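Local coordinates for protein similar to hydroxylamine oxidoreductase (Kuenenia stuttgartiensis, PDB 6H5L) that probably acts as a multiheme c-type reductase subunit, relaying electrons through its covalently bound hemes within a large complex of an anammox bacterium, at residues Asn31-Gly37 against Pro56-Glu61. Sequence-based numbering, arbitrary orientation.
Sequences NVGLSEG and PNRHYE. With HEC (heme c), chain C.
The loop that follows helix 22-28 packs against the short helix 56-59 and the turn leaving it, beside a heme c propionate, and N31, R58, H59 and E61 carry most of the joint. The amide of N31 links two carbonyls, those of N57 and Y60: with CG anti to the backbone N (chi1 -179°), ND2 donates 3.1 Å to Y60 O, on a lone pair, and also to N57 O, which it approaches from above the carbonyl plane. Both acceptors lie close to the amide plane. R58, bent at chi2 (72°), takes G37 O side-on, NE at 3.0 Å and NH2 at 3.2 Å, while V32 CG1 sits 3.6 Å above the centre of the guanidinium plane. R58 NH1 is hydrogen-bonded to A26 O, and the R58 salt bridge to E36 OE2 is long, that carboxylate being hydrogen-bonded to T42. H59 donates from ND1 to G33 O in a nearly straight bond of 3.0 Å (175° at the hydrogen), in the plane of the ring; at the neighbouring CE1 the ring edge meets G37 O. E61 OE2, on an extended side chain, accepts a 2.6 Å hydrogen bond from L34 N on its anti side, the donor tilted out of the carboxylate plane. Beyond the loop, Y60 OH gives a 2.8 Å hydrogen bond to heme O2A, and R357 of the second subunit packs on Y60 and bonds E61 O. Side chains of R58, H59 and E61 thus meet backbone groups of an irregular loop, N31 returns the bond to N57 and Y60, the ND1 bond implies that H59 carries a proton there, and Y60 enters a heme pocket at the subunit boundary.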
ATOM      1  N   ASN A  31     -22.607 -54.418  11.163  1.00 28.23           N
ATOM      2  CA  ASN A  31     -22.224 -53.743  12.400  1.00 29.09           C
ATOM      3  C   ASN A  31     -22.356 -54.699  13.575  1.00 33.54           C
ATOM      4  O   ASN A  31     -23.449 -54.918  14.102  1.00 46.03           O
ATOM      5  CB  ASN A  31     -23.067 -52.494  12.625  1.00 29.93           C
ATOM      6  CG  ASN A  31     -22.671 -51.747  13.890  1.00 28.10           C
ATOM      7  OD1 ASN A  31     -23.263 -51.943  14.952  1.00 27.59           O
ATOM      8  ND2 ASN A  31     -21.660 -50.890  13.782  1.00 21.49           N
ATOM      9  N   VAL A  32     -21.230 -55.275  13.984  1.00 34.01           N
ATOM     10  CA  VAL A  32     -21.085 -55.783  15.339  1.00 22.19           C
ATOM     11  C   VAL A  32     -20.737 -54.573  16.194  1.00 34.24           C
ATOM     12  O   VAL A  32     -20.474 -53.487  15.665  1.00 42.89           O
ATOM     13  CB  VAL A  32     -20.010 -56.881  15.438  1.00 36.75           C
ATOM     14  CG1 VAL A  32     -20.317 -58.009  14.467  1.00 26.35           C
ATOM     15  CG2 VAL A  32     -18.632 -56.300  15.174  1.00 34.61           C
ATOM     16  N   GLY A  33     -20.762 -54.726  17.510  1.00 34.96           N
ATOM     17  CA  GLY A  33     -20.307 -53.637  18.349  1.00 45.49           C
ATOM     18  C   GLY A  33     -18.803 -53.686  18.507  1.00 42.69           C
ATOM     19  O   GLY A  33     -18.077 -53.917  17.535  1.00 31.52           O
ATOM     20  N   LEU A  34     -18.319 -53.452  19.723  1.00 41.58           N
ATOM     21  CA  LEU A  34     -16.992 -53.897  20.118  1.00 36.17           C
ATOM     22  C   LEU A  34     -17.014 -55.335  20.611  1.00 33.46           C
ATOM     23  O   LEU A  34     -16.011 -55.818  21.146  1.00 45.19           O
ATOM     24  CB  LEU A  34     -16.418 -52.977  21.199  1.00 28.52           C
ATOM     25  CG  LEU A  34     -16.016 -51.568  20.764  1.00 31.53           C
ATOM     26  CD1 LEU A  34     -15.493 -50.782  21.953  1.00 22.28           C
ATOM     27  CD2 LEU A  34     -14.974 -51.632  19.660  1.00 23.13           C
ATOM     28  N   SER A  35     -18.147 -56.020  20.439  1.00 32.12           N
ATOM     29  CA  SER A  35     -18.370 -57.371  20.934  1.00 37.82           C
ATOM     30  C   SER A  35     -17.678 -58.438  20.101  1.00 37.31           C
ATOM     31  O   SER A  35     -17.692 -59.609  20.493  1.00 38.46           O
ATOM     32  CB  SER A  35     -19.873 -57.662  20.978  1.00 40.71           C
ATOM     33  OG  SER A  35     -20.461 -57.498  19.697  1.00 47.99           O
ATOM     34  N   GLU A  36     -17.074 -58.071  18.976  1.00 35.33           N
ATOM     35  CA  GLU A  36     -16.553 -59.055  18.040  1.00 29.51           C
ATOM     36  C   GLU A  36     -15.421 -58.414  17.251  1.00 29.51           C
ATOM     37  O   GLU A  36     -15.161 -57.214  17.365  1.00 29.44           O
ATOM     38  CB  GLU A  36     -17.665 -59.565  17.119  1.00 35.11           C
ATOM     39  CG  GLU A  36     -17.456 -60.961  16.572  1.00 31.00           C
ATOM     40  CD  GLU A  36     -18.583 -61.395  15.655  1.00 36.47           C
ATOM     41  OE1 GLU A  36     -19.758 -61.116  15.978  1.00 28.74           O
ATOM     42  OE2 GLU A  36     -18.295 -62.005  14.605  1.00 46.40           O
ATOM     43  N   GLY A  37     -14.748 -59.228  16.450  1.00 27.49           N
ATOM     44  CA  GLY A  37     -13.655 -58.774  15.607  1.00 25.75           C
ATOM     45  C   GLY A  37     -14.116 -58.454  14.200  1.00 27.35           C
ATOM     46  O   GLY A  37     -15.192 -57.883  13.992  1.00 22.29           O
ATOM     47  N   PRO A  56     -15.942 -47.431  11.239  1.00 20.87           N
ATOM     48  CA  PRO A  56     -17.257 -47.172  11.856  1.00 26.21           C
ATOM     49  C   PRO A  56     -18.342 -48.158  11.458  1.00 29.79           C
ATOM     50  O   PRO A  56     -19.112 -48.592  12.324  1.00 25.79           O
ATOM     51  CB  PRO A  56     -17.586 -45.748  11.381  1.00 24.57           C
ATOM     52  CG  PRO A  56     -16.266 -45.151  11.011  1.00 23.03           C
ATOM     53  CD  PRO A  56     -15.464 -46.282  10.455  1.00 17.91           C
ATOM     54  N   ASN A  57     -18.444 -48.510  10.173  1.00 24.31           N
ATOM     55  CA  ASN A  57     -19.494 -49.429   9.736  1.00 24.31           C
ATOM     56  C   ASN A  57     -19.484 -50.719  10.545  1.00 27.30           C
ATOM     57  O   ASN A  57     -20.541 -51.214  10.954  1.00 25.25           O
ATOM     58  CB  ASN A  57     -19.339 -49.744   8.247  1.00 22.42           C
ATOM     59  CG  ASN A  57     -19.930 -48.669   7.353  1.00 36.86           C
ATOM     60  OD1 ASN A  57     -20.829 -47.932   7.762  1.00 34.11           O
ATOM     61  ND2 ASN A  57     -19.440 -48.585   6.121  1.00 26.90           N
ATOM     62  N   ARG A  58     -18.299 -51.268  10.796  1.00 27.46           N
ATOM     63  CA  ARG A  58     -18.200 -52.550  11.477  1.00 30.94           C
ATOM     64  C   ARG A  58     -18.270 -52.413  12.993  1.00 28.96           C
ATOM     65  O   ARG A  58     -18.771 -53.322  13.662  1.00 29.10           O
ATOM     66  CB  ARG A  58     -16.907 -53.255  11.070  1.00 29.52           C
ATOM     67  CG  ARG A  58     -16.631 -54.575  11.780  1.00 28.59           C
ATOM     68  CD  ARG A  58     -17.551 -55.687  11.308  1.00 30.92           C
ATOM     69  NE  ARG A  58     -17.206 -56.968  11.915  1.00 35.04           N
ATOM     70  CZ  ARG A  58     -17.862 -58.101  11.687  1.00 30.08           C
ATOM     71  NH1 ARG A  58     -18.901 -58.111  10.864  1.00 33.44           N
ATOM     72  NH2 ARG A  58     -17.480 -59.223  12.282  1.00 26.25           N
ATOM     73  N   HIS A  59     -17.796 -51.299  13.558  1.00 23.82           N
ATOM     74  CA  HIS A  59     -17.522 -51.255  14.989  1.00 27.39           C
ATOM     75  C   HIS A  59     -18.040 -50.032  15.738  1.00 22.54           C
ATOM     76  O   HIS A  59     -17.823 -49.951  16.952  1.00 21.39           O
ATOM     77  CB  HIS A  59     -16.008 -51.368  15.237  1.00 26.15           C
ATOM     78  CG  HIS A  59     -15.439 -52.710  14.895  1.00 30.94           C
ATOM     79  ND1 HIS A  59     -15.898 -53.879  15.464  1.00 25.94           N
ATOM     80  CD2 HIS A  59     -14.443 -53.069  14.050  1.00 25.20           C
ATOM     81  CE1 HIS A  59     -15.215 -54.900  14.978  1.00 29.71           C
ATOM     82  NE2 HIS A  59     -14.324 -54.436  14.121  1.00 30.31           N
ATOM     83  N   TYR A  60     -18.703 -49.085  15.082  1.00 29.65           N
ATOM     84  CA  TYR A  60     -19.173 -47.914  15.811  1.00 23.15           C
ATOM     85  C   TYR A  60     -20.372 -48.265  16.684  1.00 25.82           C
ATOM     86  O   TYR A  60     -21.216 -49.084  16.312  1.00 26.11           O
ATOM     87  CB  TYR A  60     -19.539 -46.778  14.856  1.00 29.17           C
ATOM     88  CG  TYR A  60     -19.926 -45.503  15.573  1.00 28.05           C
ATOM     89  CD1 TYR A  60     -18.971 -44.734  16.225  1.00 28.42           C
ATOM     90  CD2 TYR A  60     -21.245 -45.073  15.605  1.00 24.89           C
ATOM     91  CE1 TYR A  60     -19.318 -43.570  16.887  1.00 24.27           C
ATOM     92  CE2 TYR A  60     -21.603 -43.909  16.262  1.00 28.36           C
ATOM     93  CZ  TYR A  60     -20.634 -43.162  16.900  1.00 26.79           C
ATOM     94  OH  TYR A  60     -20.980 -42.003  17.557  1.00 27.09           O
ATOM     95  N   GLU A  61     -20.435 -47.643  17.857  1.00 24.86           N
ATOM     96  CA  GLU A  61     -21.544 -47.766  18.787  1.00 30.17           C
ATOM     97  C   GLU A  61     -22.028 -46.378  19.178  1.00 33.56           C
ATOM     98  O   GLU A  61     -21.240 -45.427  19.196  1.00 31.39           O
ATOM     99  CB  GLU A  61     -21.138 -48.542  20.048  1.00 28.28           C
ATOM    100  CG  GLU A  61     -20.771 -49.994  19.796  1.00 30.59           C
ATOM    101  CD  GLU A  61     -20.325 -50.706  21.058  1.00 32.95           C
ATOM    102  OE1 GLU A  61     -20.305 -50.064  22.128  1.00 22.32           O
ATOM    103  OE2 GLU A  61     -19.992 -51.908  20.982  1.00 35.48           O
TER
HETATM  104 FE   HEC C 601     -22.749 -33.217  20.103  1.00 26.03          FE
HETATM  105  CHA HEC C 601     -20.541 -35.637  21.076  1.00 22.46           C
HETATM  106  CHB HEC C 601     -22.407 -34.214  16.832  1.00 28.48           C
HETATM  107  CHC HEC C 601     -25.345 -31.190  19.224  1.00 28.03           C
HETATM  108  CHD HEC C 601     -22.450 -31.596  23.093  1.00 25.75           C
HETATM  109  NA  HEC C 601     -21.696 -34.677  19.133  1.00 16.57           N
HETATM  110  C1A HEC C 601     -20.789 -35.538  19.724  1.00 23.34           C
HETATM  111  C2A HEC C 601     -20.156 -36.315  18.674  1.00 27.32           C
HETATM  112  C3A HEC C 601     -20.669 -35.919  17.503  1.00 31.93           C
HETATM  113  C4A HEC C 601     -21.648 -34.882  17.767  1.00 25.04           C
HETATM  114  CMA HEC C 601     -20.295 -36.462  16.107  1.00 22.02           C
HETATM  115  CAA HEC C 601     -19.073 -37.399  18.889  1.00 20.49           C
HETATM  116  CBA HEC C 601     -19.662 -38.805  18.840  1.00 18.23           C
HETATM  117  CGA HEC C 601     -18.579 -39.788  19.208  1.00 26.40           C
HETATM  118  O1A HEC C 601     -17.495 -39.341  19.664  1.00 24.75           O
HETATM  119  O2A HEC C 601     -18.796 -41.017  19.048  1.00 26.07           O
HETATM  120  NB  HEC C 601     -23.657 -32.732  18.334  1.00 22.37           N
HETATM  121  C1B HEC C 601     -23.453 -33.367  17.124  1.00 25.10           C
HETATM  122  C2B HEC C 601     -24.533 -32.993  16.233  1.00 25.48           C
HETATM  123  C3B HEC C 601     -25.340 -32.150  16.892  1.00 29.18           C
HETATM  124  C4B HEC C 601     -24.807 -31.974  18.228  1.00 26.14           C
HETATM  125  CMB HEC C 601     -24.680 -33.474  14.771  1.00 27.93           C
HETATM  126  CAB HEC C 601     -26.626 -31.476  16.364  1.00 19.12           C
HETATM  127  CBB HEC C 601     -27.747 -32.512  16.127  1.00 34.87           C
HETATM  128  NC  HEC C 601     -23.676 -31.623  20.974  1.00 24.46           N
HETATM  129  C1C HEC C 601     -24.822 -31.026  20.488  1.00 24.60           C
HETATM  130  C2C HEC C 601     -25.445 -30.295  21.572  1.00 25.20           C
HETATM  131  C3C HEC C 601     -24.589 -30.306  22.613  1.00 23.18           C
HETATM  132  C4C HEC C 601     -23.494 -31.205  22.277  1.00 20.46           C
HETATM  133  CMC HEC C 601     -26.669 -29.368  21.369  1.00 17.98           C
HETATM  134  CAC HEC C 601     -24.764 -29.591  23.978  1.00 26.76           C
HETATM  135  CBC HEC C 601     -26.054 -30.033  24.705  1.00 20.09           C
HETATM  136  ND  HEC C 601     -21.636 -33.558  21.826  1.00 23.57           N
HETATM  137  C1D HEC C 601     -21.721 -32.765  22.968  1.00 20.75           C
HETATM  138  C2D HEC C 601     -20.915 -33.375  24.004  1.00 19.15           C
HETATM  139  C3D HEC C 601     -20.317 -34.642  23.376  1.00 22.32           C
HETATM  140  C4D HEC C 601     -20.822 -34.671  22.021  1.00 26.63           C
HETATM  141  CMD HEC C 601     -20.701 -32.861  25.442  1.00 11.11           C
HETATM  142  CAD HEC C 601     -19.378 -35.668  24.052  1.00 18.69           C
HETATM  143  CBD HEC C 601     -20.168 -36.945  24.320  1.00 17.96           C
HETATM  144  CGD HEC C 601     -19.305 -37.999  24.961  1.00 24.73           C
HETATM  145  O1D HEC C 601     -19.821 -39.124  25.193  1.00 27.05           O
HETATM  146  O2D HEC C 601     -18.111 -37.723  25.239  1.00 27.83           O